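Local coordinates for protein endo-beta-mannanase (Opitutaceae bacterium TAV5, PDB 7BOB) that probably cleaves mannose units from the ends of beta-1,4-mannan chains, as a homotrimeric exo-beta-1,4-mannosidase of glycoside hydrolase family 5 from a termite-hindgut bacterium, at residues 7-10 / 16-19. Residues are numbered along the deposited sequence; the frame is centred on the assembly and turned at random.
Sequences GYFR and RFIP
The guanidinium of Arg-16 lies flat on the Tyr-8 ring, the two planes 26° apart, in an off-centre cation-pi stack with CZ 4.2 Å from the ring centroid. CG of Arg-16 is anti to its own N (chi1 -178°) and the chain bends at chi3, which brings NE to 3.5 Å from Tyr-8 CB. Arg-10 and Arg-16 bring their NH2 groups close, and Asp-4 answers both with salt bridges; Arg-10 NH1 also bonds Gly-14 O. Replacing Arg-16 by alanine is likely to strip the Tyr-8 face of its cation and leave Asp-4 with one arginine fewer. Between the backbones, Phe-17 N donates to Phe-9 O (3.1 Å), while a water links Phe-9 N to Phe-17 O. A single beta bridge joins Arg-10 and Arg-16, and the loop that holds 16-19 leads into strand 20-23, the first of the eight parallel strands of the (beta/alpha)8 barrel usual in family 5. Apolar contacts run alongside: Pro-19 CG sits over a face of Phe-9, 4.0 Å from the ring centroid, and Phe-9 CB rests over the Phe-17 ring. Ile-18 CD1 meets Tyr-8 CD2 at 3.8 Å.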
ATOM      1  N   GLY A   7      25.306   4.614  33.745  1.00 57.53           N
ATOM      2  CA  GLY A   7      23.913   4.504  33.353  1.00 53.90           C
ATOM      3  C   GLY A   7      22.936   4.030  34.410  1.00 60.22           C
ATOM      4  O   GLY A   7      21.840   3.580  34.055  1.00 55.14           O
ATOM      5  N   TYR A   8      23.273   4.132  35.697  1.00 56.31           N
ATOM      6  CA  TYR A   8      22.427   3.590  36.754  1.00 58.95           C
ATOM      7  C   TYR A   8      21.782   4.702  37.578  1.00 57.87           C
ATOM      8  O   TYR A   8      22.324   5.805  37.705  1.00 56.52           O
ATOM      9  CB  TYR A   8      23.221   2.647  37.668  1.00 59.15           C
ATOM     10  CG  TYR A   8      23.548   1.351  36.967  1.00 65.18           C
ATOM     11  CD1 TYR A   8      24.742   1.193  36.255  1.00 64.20           C
ATOM     12  CD2 TYR A   8      22.647   0.299  36.978  1.00 65.40           C
ATOM     13  CE1 TYR A   8      25.025   0.013  35.586  1.00 66.95           C
ATOM     14  CE2 TYR A   8      22.925  -0.889  36.314  1.00 70.45           C
ATOM     15  CZ  TYR A   8      24.109  -1.029  35.618  1.00 73.04           C
ATOM     16  OH  TYR A   8      24.352  -2.216  34.953  1.00 74.53           O
ATOM     17  N   PHE A   9      20.591   4.398  38.099  1.00 51.33           N
ATOM     18  CA  PHE A   9      19.898   5.284  39.023  1.00 56.28           C
ATOM     19  C   PHE A   9      20.684   5.477  40.322  1.00 59.78           C
ATOM     20  O   PHE A   9      21.265   4.536  40.873  1.00 58.48           O
ATOM     21  CB  PHE A   9      18.530   4.701  39.358  1.00 54.32           C
ATOM     22  CG  PHE A   9      17.514   4.895  38.285  1.00 54.91           C
ATOM     23  CD1 PHE A   9      17.380   3.963  37.270  1.00 52.54           C
ATOM     24  CD2 PHE A   9      16.700   6.018  38.282  1.00 52.86           C
ATOM     25  CE1 PHE A   9      16.441   4.145  36.282  1.00 53.91           C
ATOM     26  CE2 PHE A   9      15.768   6.210  37.302  1.00 54.07           C
ATOM     27  CZ  PHE A   9      15.631   5.271  36.296  1.00 50.54           C
ATOM     28  N   ARG A  10      20.661   6.705  40.832  1.00 63.66           N
ATOM     29  CA  ARG A  10      21.183   7.026  42.152  1.00 66.34           C
ATOM     30  C   ARG A  10      20.146   7.824  42.930  1.00 66.24           C
ATOM     31  O   ARG A  10      19.484   8.701  42.370  1.00 66.01           O
ATOM     32  CB  ARG A  10      22.491   7.809  42.039  1.00 66.11           C
ATOM     33  CG  ARG A  10      23.704   6.924  42.174  1.00 67.74           C
ATOM     34  CD  ARG A  10      24.992   7.720  42.322  1.00 71.69           C
ATOM     35  NE  ARG A  10      26.109   6.988  41.717  1.00 76.82           N
ATOM     36  CZ  ARG A  10      26.684   5.905  42.244  1.00 73.94           C
ATOM     37  NH1 ARG A  10      26.279   5.420  43.418  1.00 75.91           N
ATOM     38  NH2 ARG A  10      27.678   5.314  41.601  1.00 67.03           N
ATOM     39  N   ARG A  16      23.472   3.758  44.788  1.00 64.04           N
ATOM     40  CA  ARG A  16      22.864   3.212  43.589  1.00 61.43           C
ATOM     41  C   ARG A  16      21.593   2.455  43.955  1.00 58.79           C
ATOM     42  O   ARG A  16      21.526   1.812  45.003  1.00 59.94           O
ATOM     43  CB  ARG A  16      23.855   2.276  42.883  1.00 62.41           C
ATOM     44  CG  ARG A  16      23.318   1.683  41.583  1.00 60.72           C
ATOM     45  CD  ARG A  16      24.315   0.770  40.924  1.00 65.56           C
ATOM     46  NE  ARG A  16      25.320   1.540  40.195  1.00 67.75           N
ATOM     47  CZ  ARG A  16      26.357   0.999  39.572  1.00 63.27           C
ATOM     48  NH1 ARG A  16      26.514  -0.321  39.585  1.00 57.92           N
ATOM     49  NH2 ARG A  16      27.223   1.779  38.929  1.00 63.19           N
ATOM     50  N   PHE A  17      20.576   2.515  43.088  1.00 56.87           N
ATOM     51  CA  PHE A  17      19.497   1.552  43.249  1.00 57.01           C
ATOM     52  C   PHE A  17      18.958   1.086  41.901  1.00 53.35           C
ATOM     53  O   PHE A  17      19.046   1.775  40.887  1.00 49.08           O
ATOM     54  CB  PHE A  17      18.376   2.082  44.159  1.00 56.88           C
ATOM     55  CG  PHE A  17      17.415   2.989  43.495  1.00 61.02           C
ATOM     56  CD1 PHE A  17      16.167   2.519  43.111  1.00 61.71           C
ATOM     57  CD2 PHE A  17      17.737   4.324  43.272  1.00 63.16           C
ATOM     58  CE1 PHE A  17      15.252   3.352  42.498  1.00 59.91           C
ATOM     59  CE2 PHE A  17      16.823   5.188  42.655  1.00 63.50           C
ATOM     60  CZ  PHE A  17      15.578   4.703  42.272  1.00 63.99           C
ATOM     61  N   ILE A  18      18.451  -0.137  41.915  1.00 50.84           N
ATOM     62  CA  ILE A  18      17.915  -0.842  40.765  1.00 53.22           C
ATOM     63  C   ILE A  18      16.397  -0.845  40.914  1.00 50.16           C
ATOM     64  O   ILE A  18      15.861  -1.564  41.770  1.00 47.65           O
ATOM     65  CB  ILE A  18      18.461  -2.272  40.665  1.00 53.85           C
ATOM     66  CG1 ILE A  18      19.997  -2.307  40.783  1.00 56.90           C
ATOM     67  CG2 ILE A  18      17.996  -2.904  39.372  1.00 48.84           C
ATOM     68  CD1 ILE A  18      20.746  -1.591  39.680  1.00 57.19           C
ATOM     69  N   PRO A  19      15.671  -0.055  40.129  1.00 49.42           N
ATOM     70  CA  PRO A  19      14.207  -0.127  40.182  1.00 47.88           C
ATOM     71  C   PRO A  19      13.752  -1.542  39.863  1.00 47.75           C
ATOM     72  O   PRO A  19      14.196  -2.143  38.883  1.00 50.61           O
ATOM     73  CB  PRO A  19      13.765   0.880  39.116  1.00 45.84           C
ATOM     74  CG  PRO A  19      14.897   1.862  39.037  1.00 48.20           C
ATOM     75  CD  PRO A  19      16.150   1.036  39.261  1.00 48.71           C
TER
HETATM   76  O   HOH W   1      19.737   1.549  38.080  1.00 52.45           O